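Local coordinates for major exported Hcp3 protein (Pseudomonas aeruginosa, PDB 3HE1) that is a secreted protein of the Hcp family and probably forms hexameric rings that stack into the tube of a type VI secretion system, at residues 119-124 and 129-134; 42-47 and 60-65; 66-71 and 168-173. All blocks are in the same frame, centred on the assembly; numbering follows the deposited sequence.

Contact 1. Residues 119-124 and 129-134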
loop_
_atom_site.group_PDB
_atom_site.type_symbol
_atom_site.label_atom_id
_atom_site.label_comp_id
_atom_site.label_asym_id
_atom_site.label_seq_id
_atom_site.Cartn_x
_atom_site.Cartn_y
_atom_site.Cartn_z
ATOM N N GLN A 119 21.037 15.377 -17.364
ATOM C CA GLN A 119 22.204 14.578 -17.628
ATOM C C GLN A 119 22.275 13.398 -16.682
ATOM O O GLN A 119 22.301 13.569 -15.466
ATOM C CB GLN A 119 23.458 15.427 -17.471
ATOM C CG GLN A 119 23.610 16.465 -18.546
ATOM C CD GLN A 119 25.035 16.979 -18.631
ATOM O OE1 GLN A 119 25.877 16.677 -17.769
ATOM N NE2 GLN A 119 25.316 17.761 -19.672
ATOM N N TRP A 120 22.348 12.200 -17.254
ATOM C CA TRP A 120 22.289 10.980 -16.471
ATOM C C TRP A 120 23.682 10.427 -16.135
ATOM O O TRP A 120 24.578 10.405 -16.985
ATOM C CB TRP A 120 21.436 9.942 -17.201
ATOM C CG TRP A 120 20.067 10.443 -17.627
ATOM C CD1 TRP A 120 19.780 11.254 -18.694
ATOM C CD2 TRP A 120 18.818 10.152 -17.001
ATOM N NE1 TRP A 120 18.429 11.487 -18.766
ATOM C CE2 TRP A 120 17.812 10.814 -17.742
ATOM C CE3 TRP A 120 18.447 9.391 -15.884
ATOM C CZ2 TRP A 120 16.464 10.741 -17.406
ATOM C CZ3 TRP A 120 17.102 9.320 -15.546
ATOM C CH2 TRP A 120 16.129 9.995 -16.303
ATOM N N TYR A 121 23.852 9.985 -14.889
ATOM C CA TYR A 121 25.141 9.462 -14.418
ATOM C C TYR A 121 25.060 8.035 -13.857
ATOM O O TYR A 121 24.035 7.615 -13.307
ATOM C CB TYR A 121 25.763 10.407 -13.389
ATOM C CG TYR A 121 26.275 11.694 -13.993
ATOM C CD1 TYR A 121 27.617 11.838 -14.330
ATOM C CD2 TYR A 121 25.414 12.764 -14.239
ATOM C CE1 TYR A 121 28.092 13.014 -14.890
ATOM C CE2 TYR A 121 25.880 13.945 -14.803
ATOM C CZ TYR A 121 27.218 14.061 -15.122
ATOM O OH TYR A 121 27.681 15.224 -15.681
ATOM N N ARG A 122 26.158 7.299 -14.006
ATOM C CA ARG A 122 26.228 5.903 -13.596
ATOM C C ARG A 122 27.666 5.557 -13.226
ATOM O O ARG A 122 28.603 6.292 -13.557
ATOM C CB ARG A 122 25.791 4.988 -14.745
ATOM C CG ARG A 122 26.955 4.608 -15.655
ATOM C CD ARG A 122 26.508 3.960 -16.943
ATOM N NE ARG A 122 27.639 3.692 -17.829
ATOM C CZ ARG A 122 27.525 3.201 -19.061
ATOM N NH1 ARG A 122 26.326 2.918 -19.556
ATOM N NH2 ARG A 122 28.608 2.983 -19.794
ATOM N N THR A 123 27.838 4.427 -12.552
ATOM C CA THR A 123 29.167 3.885 -12.321
ATOM C C THR A 123 29.609 3.097 -13.552
ATOM O O THR A 123 28.965 2.120 -13.941
ATOM C CB THR A 123 29.193 2.965 -11.095
ATOM O OG1 THR A 123 28.610 3.644 -9.973
ATOM C CG2 THR A 123 30.626 2.559 -10.768
ATOM N N SER A 124 30.704 3.531 -14.165
ATOM C CA SER A 124 31.185 2.922 -15.397
ATOM C C SER A 124 31.678 1.503 -15.149
ATOM O O SER A 124 31.715 1.033 -14.009
ATOM C CB SER A 124 32.316 3.758 -16.004
ATOM O OG SER A 124 33.491 3.681 -15.209
ATOM N N GLN A 129 32.577 7.227 -11.975
ATOM C CA GLN A 129 31.303 7.847 -12.345
ATOM C C GLN A 129 31.381 8.482 -13.723
ATOM O O GLN A 129 32.353 9.171 -14.035
ATOM C CB GLN A 129 30.900 8.913 -11.325
ATOM C CG GLN A 129 30.405 8.344 -10.011
ATOM C CD GLN A 129 29.279 7.348 -10.204
ATOM O OE1 GLN A 129 29.432 6.160 -9.910
ATOM N NE2 GLN A 129 28.146 7.825 -10.712
ATOM N N GLU A 130 30.359 8.261 -14.547
ATOM C CA GLU A 130 30.354 8.855 -15.877
ATOM C C GLU A 130 28.977 9.309 -16.337
ATOM O O GLU A 130 27.951 8.734 -15.973
ATOM C CB GLU A 130 30.954 7.897 -16.911
ATOM C CG GLU A 130 30.021 6.780 -17.340
ATOM C CD GLU A 130 30.726 5.737 -18.187
ATOM O OE1 GLU A 130 31.805 6.045 -18.741
ATOM O OE2 GLU A 130 30.205 4.608 -18.292
ATOM N N HIS A 131 28.972 10.357 -17.145
ATOM C CA HIS A 131 27.768 10.771 -17.820
ATOM C C HIS A 131 27.588 9.871 -19.036
ATOM O O HIS A 131 28.479 9.758 -19.876
ATOM C CB HIS A 131 27.881 12.229 -18.241
ATOM C CG HIS A 131 26.690 12.720 -18.999
ATOM N ND1 HIS A 131 26.778 13.677 -19.985
ATOM C CD2 HIS A 131 25.386 12.362 -18.934
ATOM C CE1 HIS A 131 25.575 13.899 -20.484
ATOM N NE2 HIS A 131 24.712 13.114 -19.863
ATOM N N TYR A 132 26.442 9.216 -19.132
ATOM C CA TYR A 132 26.256 8.230 -20.187
ATOM C C TYR A 132 24.930 8.398 -20.943
ATOM O O TYR A 132 24.723 7.742 -21.956
ATOM C CB TYR A 132 26.340 6.819 -19.603
ATOM C CG TYR A 132 25.073 6.442 -18.887
ATOM C CD1 TYR A 132 24.150 5.588 -19.478
ATOM C CD2 TYR A 132 24.777 6.972 -17.636
ATOM C CE1 TYR A 132 22.974 5.258 -18.839
ATOM C CE2 TYR A 132 23.598 6.645 -16.982
ATOM C CZ TYR A 132 22.699 5.788 -17.593
ATOM O OH TYR A 132 21.526 5.455 -16.957
ATOM N N TYR A 133 24.038 9.261 -20.456
ATOM C CA TYR A 133 22.743 9.489 -21.116
ATOM C C TYR A 133 22.335 10.960 -20.968
ATOM O O TYR A 133 22.624 11.578 -19.937
ATOM C CB TYR A 133 21.677 8.598 -20.479
ATOM C CG TYR A 133 20.460 8.304 -21.330
ATOM C CD1 TYR A 133 20.514 7.365 -22.348
ATOM C CD2 TYR A 133 19.240 8.924 -21.079
ATOM C CE1 TYR A 133 19.392 7.082 -23.120
ATOM C CE2 TYR A 133 18.121 8.645 -21.838
ATOM C CZ TYR A 133 18.203 7.727 -22.857
ATOM O OH TYR A 133 17.099 7.443 -23.619
ATOM N N THR A 134 21.674 11.520 -21.986
ATOM C CA THR A 134 21.086 12.863 -21.880
ATOM C C THR A 134 19.638 12.926 -22.343
ATOM O O THR A 134 19.253 12.316 -23.336
ATOM C CB THR A 134 21.888 13.911 -22.639
ATOM O OG1 THR A 134 23.234 13.916 -22.147
ATOM C CG2 THR A 134 21.284 15.303 -22.450
#

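Contact 2. Residues 42-47 and 60-65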
loop_
_atom_site.group_PDB
_atom_site.type_symbol
_atom_site.label_atom_id
_atom_site.label_comp_id
_atom_site.label_asym_id
_atom_site.label_seq_id
_atom_site.Cartn_x
_atom_site.Cartn_y
_atom_site.Cartn_z
ATOM N N GLY A 42 24.891 28.263 -10.087
ATOM C CA GLY A 42 25.314 28.283 -8.697
ATOM C C GLY A 42 24.335 27.580 -7.768
ATOM O O GLY A 42 24.360 27.773 -6.547
ATOM N N ALA A 43 23.482 26.748 -8.362
ATOM C CA ALA A 43 22.420 26.060 -7.642
ATOM C C ALA A 43 22.812 24.719 -7.002
ATOM O O ALA A 43 22.086 24.225 -6.139
ATOM C CB ALA A 43 21.200 25.889 -8.544
ATOM N N PHE A 44 23.925 24.114 -7.421
ATOM C CA PHE A 44 24.474 22.973 -6.666
ATOM C C PHE A 44 25.820 23.352 -6.059
ATOM O O PHE A 44 26.891 23.031 -6.601
ATOM C CB PHE A 44 24.575 21.681 -7.494
ATOM C CG PHE A 44 24.662 20.413 -6.650
ATOM C CD1 PHE A 44 23.582 19.992 -5.883
ATOM C CD2 PHE A 44 25.819 19.643 -6.635
ATOM C CE1 PHE A 44 23.652 18.836 -5.119
ATOM C CE2 PHE A 44 25.892 18.483 -5.871
ATOM C CZ PHE A 44 24.806 18.080 -5.116
ATOM N N THR A 45 25.728 24.050 -4.930
ATOM C CA THR A 45 26.867 24.626 -4.238
ATOM C C THR A 45 26.595 24.544 -2.740
ATOM O O THR A 45 25.467 24.275 -2.331
ATOM C CB THR A 45 27.067 26.103 -4.646
ATOM O OG1 THR A 45 25.947 26.887 -4.216
ATOM C CG2 THR A 45 27.204 26.226 -6.159
ATOM N N GLU A 46 27.621 24.767 -1.924
ATOM C CA GLU A 46 27.447 24.796 -0.474
ATOM C C GLU A 46 26.310 25.727 -0.059
ATOM O O GLU A 46 25.423 25.348 0.708
ATOM C CB GLU A 46 28.731 25.264 0.204
ATOM C CG GLU A 46 29.929 24.389 -0.055
ATOM C CD GLU A 46 31.176 24.919 0.625
ATOM O OE1 GLU A 46 31.171 26.100 1.041
ATOM O OE2 GLU A 46 32.156 24.153 0.745
ATOM N N ASP A 47 26.353 26.958 -0.554
ATOM C CA ASP A 47 25.306 27.924 -0.252
ATOM C C ASP A 47 23.936 27.348 -0.599
ATOM O O ASP A 47 23.025 27.365 0.222
ATOM C CB ASP A 47 25.529 29.232 -1.018
ATOM C CG ASP A 47 26.633 30.076 -0.423
ATOM O OD1 ASP A 47 27.109 29.733 0.681
ATOM O OD2 ASP A 47 27.026 31.080 -1.060
ATOM N N GLN A 60 24.283 23.267 -11.996
ATOM C CA GLN A 60 23.125 22.413 -12.183
ATOM C C GLN A 60 22.379 22.195 -10.876
ATOM O O GLN A 60 22.756 22.693 -9.811
ATOM C CB GLN A 60 23.536 21.050 -12.748
ATOM C CG GLN A 60 23.870 21.042 -14.228
ATOM C CD GLN A 60 24.705 19.836 -14.611
ATOM O OE1 GLN A 60 24.414 19.151 -15.591
ATOM N NE2 GLN A 60 25.743 19.561 -13.826
ATOM N N VAL A 61 21.316 21.421 -10.988
ATOM C CA VAL A 61 20.531 20.999 -9.851
ATOM C C VAL A 61 20.548 19.467 -9.769
ATOM O O VAL A 61 20.544 18.778 -10.787
ATOM C CB VAL A 61 19.091 21.556 -9.964
ATOM C CG1 VAL A 61 18.871 22.161 -11.344
ATOM C CG2 VAL A 61 18.062 20.480 -9.669
HETATM N N MSE A 62 20.578 18.954 -8.544
HETATM C CA MSE A 62 20.619 17.523 -8.254
HETATM C C MSE A 62 19.240 16.868 -8.375
HETATM O O MSE A 62 18.396 17.011 -7.485
HETATM C CB MSE A 62 21.103 17.356 -6.820
HETATM C CG MSE A 62 21.821 16.069 -6.521
HETATM SE SE MSE A 62 21.817 15.906 -4.596
HETATM C CE MSE A 62 19.871 15.966 -4.340
ATOM N N VAL A 63 19.014 16.132 -9.457
ATOM C CA VAL A 63 17.721 15.492 -9.682
ATOM C C VAL A 63 17.623 14.144 -8.978
ATOM O O VAL A 63 18.370 13.217 -9.285
ATOM C CB VAL A 63 17.460 15.279 -11.165
ATOM C CG1 VAL A 63 16.251 14.382 -11.345
ATOM C CG2 VAL A 63 17.260 16.612 -11.849
ATOM N N GLN A 64 16.698 14.044 -8.029
ATOM C CA GLN A 64 16.513 12.818 -7.253
ATOM C C GLN A 64 15.245 12.046 -7.668
ATOM O O GLN A 64 14.884 11.049 -7.038
ATOM C CB GLN A 64 16.512 13.123 -5.744
ATOM C CG GLN A 64 17.876 13.539 -5.175
ATOM C CD GLN A 64 18.605 12.414 -4.439
ATOM O OE1 GLN A 64 18.011 11.686 -3.638
ATOM N NE2 GLN A 64 19.905 12.285 -4.691
ATOM N N GLY A 65 14.590 12.503 -8.734
ATOM C CA GLY A 65 13.428 11.824 -9.279
ATOM C C GLY A 65 13.328 11.994 -10.784
ATOM O O GLY A 65 13.959 12.875 -11.356
HETATM O O HOH W 1 20.237 21.347 -6.319
#

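Contact 3. Residues 66-71 and 168-173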
loop_
_atom_site.group_PDB
_atom_site.type_symbol
_atom_site.label_atom_id
_atom_site.label_comp_id
_atom_site.label_asym_id
_atom_site.label_seq_id
_atom_site.Cartn_x
_atom_site.Cartn_y
_atom_site.Cartn_z
ATOM N N PHE A 66 12.561 11.123 -11.432
ATOM C CA PHE A 66 12.271 11.277 -12.853
ATOM C C PHE A 66 11.122 10.358 -13.274
ATOM O O PHE A 66 11.086 9.190 -12.902
ATOM C CB PHE A 66 13.520 11.027 -13.722
ATOM C CG PHE A 66 13.279 11.260 -15.187
ATOM C CD1 PHE A 66 13.458 12.515 -15.744
ATOM C CD2 PHE A 66 12.840 10.232 -16.002
ATOM C CE1 PHE A 66 13.220 12.733 -17.091
ATOM C CE2 PHE A 66 12.592 10.444 -17.359
ATOM C CZ PHE A 66 12.788 11.694 -17.900
ATOM N N ASN A 67 10.192 10.900 -14.056
ATOM C CA ASN A 67 9.064 10.154 -14.623
ATOM C C ASN A 67 8.669 10.810 -15.952
ATOM O O ASN A 67 8.619 12.036 -16.077
ATOM C CB ASN A 67 7.865 10.135 -13.644
ATOM C CG ASN A 67 6.701 9.224 -14.111
ATOM O OD1 ASN A 67 5.743 9.679 -14.744
ATOM N ND2 ASN A 67 6.776 7.945 -13.763
ATOM N N HIS A 68 8.401 9.992 -16.953
ATOM C CA HIS A 68 7.961 10.508 -18.242
ATOM C C HIS A 68 7.364 9.379 -19.056
ATOM O O HIS A 68 7.747 8.219 -18.889
ATOM C CB HIS A 68 9.108 11.127 -19.032
ATOM C CG HIS A 68 8.668 11.689 -20.345
ATOM N ND1 HIS A 68 9.389 11.537 -21.509
ATOM C CD2 HIS A 68 7.544 12.366 -20.684
ATOM C CE1 HIS A 68 8.739 12.119 -22.504
ATOM N NE2 HIS A 68 7.618 12.632 -22.029
ATOM N N GLU A 69 6.426 9.707 -19.936
ATOM C CA GLU A 69 5.819 8.663 -20.733
ATOM C C GLU A 69 5.235 9.143 -22.025
ATOM O O GLU A 69 4.499 10.124 -22.074
ATOM C CB GLU A 69 4.748 7.891 -19.961
ATOM C CG GLU A 69 4.643 6.430 -20.411
ATOM C CD GLU A 69 3.590 5.667 -19.651
ATOM O OE1 GLU A 69 2.430 6.119 -19.672
ATOM O OE2 GLU A 69 3.912 4.624 -19.034
ATOM N N VAL A 70 5.577 8.404 -23.069
ATOM C CA VAL A 70 5.030 8.596 -24.393
ATOM C C VAL A 70 4.181 7.369 -24.719
ATOM O O VAL A 70 4.590 6.232 -24.461
ATOM C CB VAL A 70 6.165 8.768 -25.406
ATOM C CG1 VAL A 70 5.607 8.895 -26.828
ATOM C CG2 VAL A 70 7.027 9.985 -25.009
ATOM N N ILE A 71 2.983 7.592 -25.244
ATOM C CA ILE A 71 2.104 6.466 -25.515
ATOM C C ILE A 71 1.447 6.534 -26.885
ATOM O O ILE A 71 1.377 7.588 -27.505
ATOM C CB ILE A 71 1.013 6.315 -24.425
ATOM C CG1 ILE A 71 0.189 5.042 -24.663
ATOM C CG2 ILE A 71 0.121 7.540 -24.392
ATOM C CD1 ILE A 71 -0.863 4.771 -23.612
ATOM N N PHE A 168 7.375 19.660 -16.520
ATOM C CA PHE A 168 7.546 20.446 -17.722
ATOM C C PHE A 168 6.769 19.817 -18.873
ATOM O O PHE A 168 6.787 18.601 -19.063
ATOM C CB PHE A 168 9.012 20.486 -18.137
ATOM C CG PHE A 168 9.979 20.706 -17.007
ATOM C CD1 PHE A 168 10.563 21.957 -16.811
ATOM C CD2 PHE A 168 10.349 19.656 -16.172
ATOM C CE1 PHE A 168 11.486 22.169 -15.782
ATOM C CE2 PHE A 168 11.260 19.852 -15.143
ATOM C CZ PHE A 168 11.836 21.114 -14.953
ATOM N N THR A 169 6.086 20.645 -19.645
ATOM C CA THR A 169 5.758 20.263 -20.993
ATOM C C THR A 169 6.874 20.872 -21.848
ATOM O O THR A 169 7.794 21.493 -21.305
ATOM C CB THR A 169 4.361 20.734 -21.408
ATOM O OG1 THR A 169 4.313 22.166 -21.415
ATOM C CG2 THR A 169 3.315 20.165 -20.439
ATOM N N TYR A 170 6.816 20.660 -23.161
ATOM C CA TYR A 170 7.893 21.053 -24.072
ATOM C C TYR A 170 7.466 20.851 -25.518
ATOM O O TYR A 170 6.514 20.133 -25.806
ATOM C CB TYR A 170 9.128 20.194 -23.833
ATOM C CG TYR A 170 8.782 18.731 -23.871
ATOM C CD1 TYR A 170 8.603 18.069 -25.077
ATOM C CD2 TYR A 170 8.598 18.020 -22.698
ATOM C CE1 TYR A 170 8.269 16.730 -25.109
ATOM C CE2 TYR A 170 8.269 16.687 -22.720
ATOM C CZ TYR A 170 8.105 16.044 -23.924
ATOM O OH TYR A 170 7.765 14.709 -23.934
ATOM N N ARG A 171 8.189 21.485 -26.426
ATOM C CA ARG A 171 7.904 21.357 -27.838
ATOM C C ARG A 171 8.668 20.157 -28.405
ATOM O O ARG A 171 8.319 19.620 -29.451
ATOM C CB ARG A 171 8.278 22.651 -28.567
ATOM C CG ARG A 171 8.411 22.503 -30.077
ATOM C CD ARG A 171 9.139 23.683 -30.725
ATOM N NE ARG A 171 10.513 23.894 -30.248
ATOM C CZ ARG A 171 11.615 23.584 -30.933
ATOM N NH1 ARG A 171 11.527 23.020 -32.131
ATOM N NH2 ARG A 171 12.812 23.838 -30.416
ATOM N N LYS A 172 9.695 19.712 -27.693
ATOM C CA LYS A 172 10.547 18.682 -28.239
ATOM C C LYS A 172 11.490 18.155 -27.195
ATOM O O LYS A 172 11.911 18.870 -26.303
ATOM C CB LYS A 172 11.346 19.246 -29.415
ATOM C CG LYS A 172 12.276 18.264 -30.111
ATOM C CD LYS A 172 12.986 18.944 -31.276
ATOM C CE LYS A 172 14.041 18.048 -31.898
ATOM N NZ LYS A 172 14.748 18.747 -32.990
ATOM N N ILE A 173 11.845 16.893 -27.343
ATOM C CA ILE A 173 12.680 16.225 -26.383
ATOM C C ILE A 173 13.610 15.340 -27.164
ATOM O O ILE A 173 13.241 14.779 -28.197
ATOM C CB ILE A 173 11.835 15.343 -25.498
ATOM C CG1 ILE A 173 12.712 14.506 -24.568
ATOM C CG2 ILE A 173 10.989 14.477 -26.374
ATOM C CD1 ILE A 173 11.929 13.831 -23.449
#

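Contact 1. Residues 119-124 and 129-134
R122 and E130 pair across the antiparallel hairpin formed by 119-124 and 129-134. Backbone bonds set the register: R122 N gives to E130 O, E130 N gives to R122 O (2.8 Å), and W120 N gives to Y133 O. Between W120 and Y121 the pairing slips by one residue, a beta bulge with Y132 as the extra residue.

The charged contact is a side-on salt bridge. R122 NE and NH2 both hold E130 OE2, the NH2 bond at 2.7 Å; NE takes the anti lone pair, and NH2 arrives on the syn side, 34° out of the carboxylate plane. On the sheet face that carries T123 and Q129, the T123 OG1 hydroxyl gives to Q129 OE1 (2.6 Å) in the carbonyl plane.

Flat groups complete the packing. R122 CD lies 3.6 Å from the Y132 ring centroid, over the face. The edge of Y133 points at the face of the five-membered ring of W120, planes at 76°, a T-shaped pair. With CG anti to the backbone N (chi1 178°), the H131 ring turns toward Q119, whose amide stacks on it; H131 CB lies over the face of the Y121 ring.

R122 NH2 also bonds D47 O of the second subunit, and Y132 OH bonds H162 of the second subunit. Strand 112-123 also pairs with 27-33 and 140-149, and 129-137 with 172-177.

Contact 2. Residues 42-47 and 60-65
F44 brings the CE1 and CZ corner of its ring against M62, a selenomethionine, where the loop leading to helix 46-49 passes the start of strand 61-71. Its CG swings away from the backbone N (chi1 -160°), which carries the ring toward M62. There CE1 sits 3.4 Å from M62 CB, and F44 CE1 is also 3.5 Å from M62 SE. M62 starts out toward the loop, runs on extended through CG, and then bends at its last torsion (chi3 58°), turning the methyl aside while SE stays beside the ring. Selenium and ring centroid are 4.6 Å apart, with SE well off the ring normal: an oblique Met-aromatic contact. Y28 of strand 27-33 meets F44 edge-to-face and also touches M62.

Q60 turns its side chain away and joins in through its carbonyl: its O lies 3.1 Å from F44 CB. F44 N is near the same oxygen, but the angle is too poor for a hydrogen bond. A water bridges the backbones instead, accepting from M62 N at 3.3 Å and giving a weak bond to A43 O.

Within the loop, T45 stands at the N-cap of the helix. Its OG1 gives to G42 O (3.0 Å) and receives S48 N, so one hydroxyl ties the turn before the helix to the backbone N of S48 in its first turn.

No direct hydrogen bond joins the two segments: loop and strand are held here by buried ring, selenium and methylene packing, with a water, weakly bound to A43 O, as the polar link.

Contact 3. Residues 66-71 and 168-173
H68 overlaps the phenol end of Y170 and the methyl tip of I173, in the interior of the curled antiparallel sheet that makes the beta barrel of the Hcp fold. The two backbones stay well apart, 10.0 Å between H68 CA and F168 CA at their nearest, so side chains alone span the gap between strand 61-71 and the turn and start of strand 172-177.

The imidazole and the phenol come from opposite directions, with ring planes at 76°. H68 CB already points to the turn, and CG anti to the backbone N (chi1 -179°) carries the ring on toward Y170. Y170 instead tucks CG between its own N and carbonyl carbon (chi1 52°), which sends the ring from the turn toward the opposing strand. H68 NE2 then lies at the edge of the phenol ring, near its plane, 2.8 Å from Y170 OH. The hydroxyl is hydrogen-bonded to H87 on the neighbouring strand 86-95, so two histidines from adjacent strands lie at one buried oxygen. W188 meets the Y170 ring edge-to-face.

I173 supplies the apolar part of the contact. Its extended chain, which also packs on L137, brings CD1 to the imidazole.

N67 to I71, H68 included, pair with an antiparallel strand of the second subunit, so the sheet continues across the interface. On the inner side, I173 CD1 stands 3.7 Å from H68 CE1, the imidazole carbon next to the nitrogen that faces Y170 OH.

How the contacts relate
All three contacts belong to one curled antiparallel sheet but sample different depths. Contacts 2 and 3 are buried, on opposite sides of the chain's centre, and share strand 61-71: its start packs on a loop, its later part on a turn and the next strand. Contact 1 is partly buried, in a hairpin; all three touch the second subunit. Chemistry follows place: contact 1 combines strand pairing with a salt bridge, contact 2 relies on apolar packing and water, and contact 3 brings polar aromatic side chains together without strand pairing. W120 CH2 touches F66 CG at 3.3 Å, linking contacts 1 and 3, while Q119 and Q60 join contacts 1 and 2.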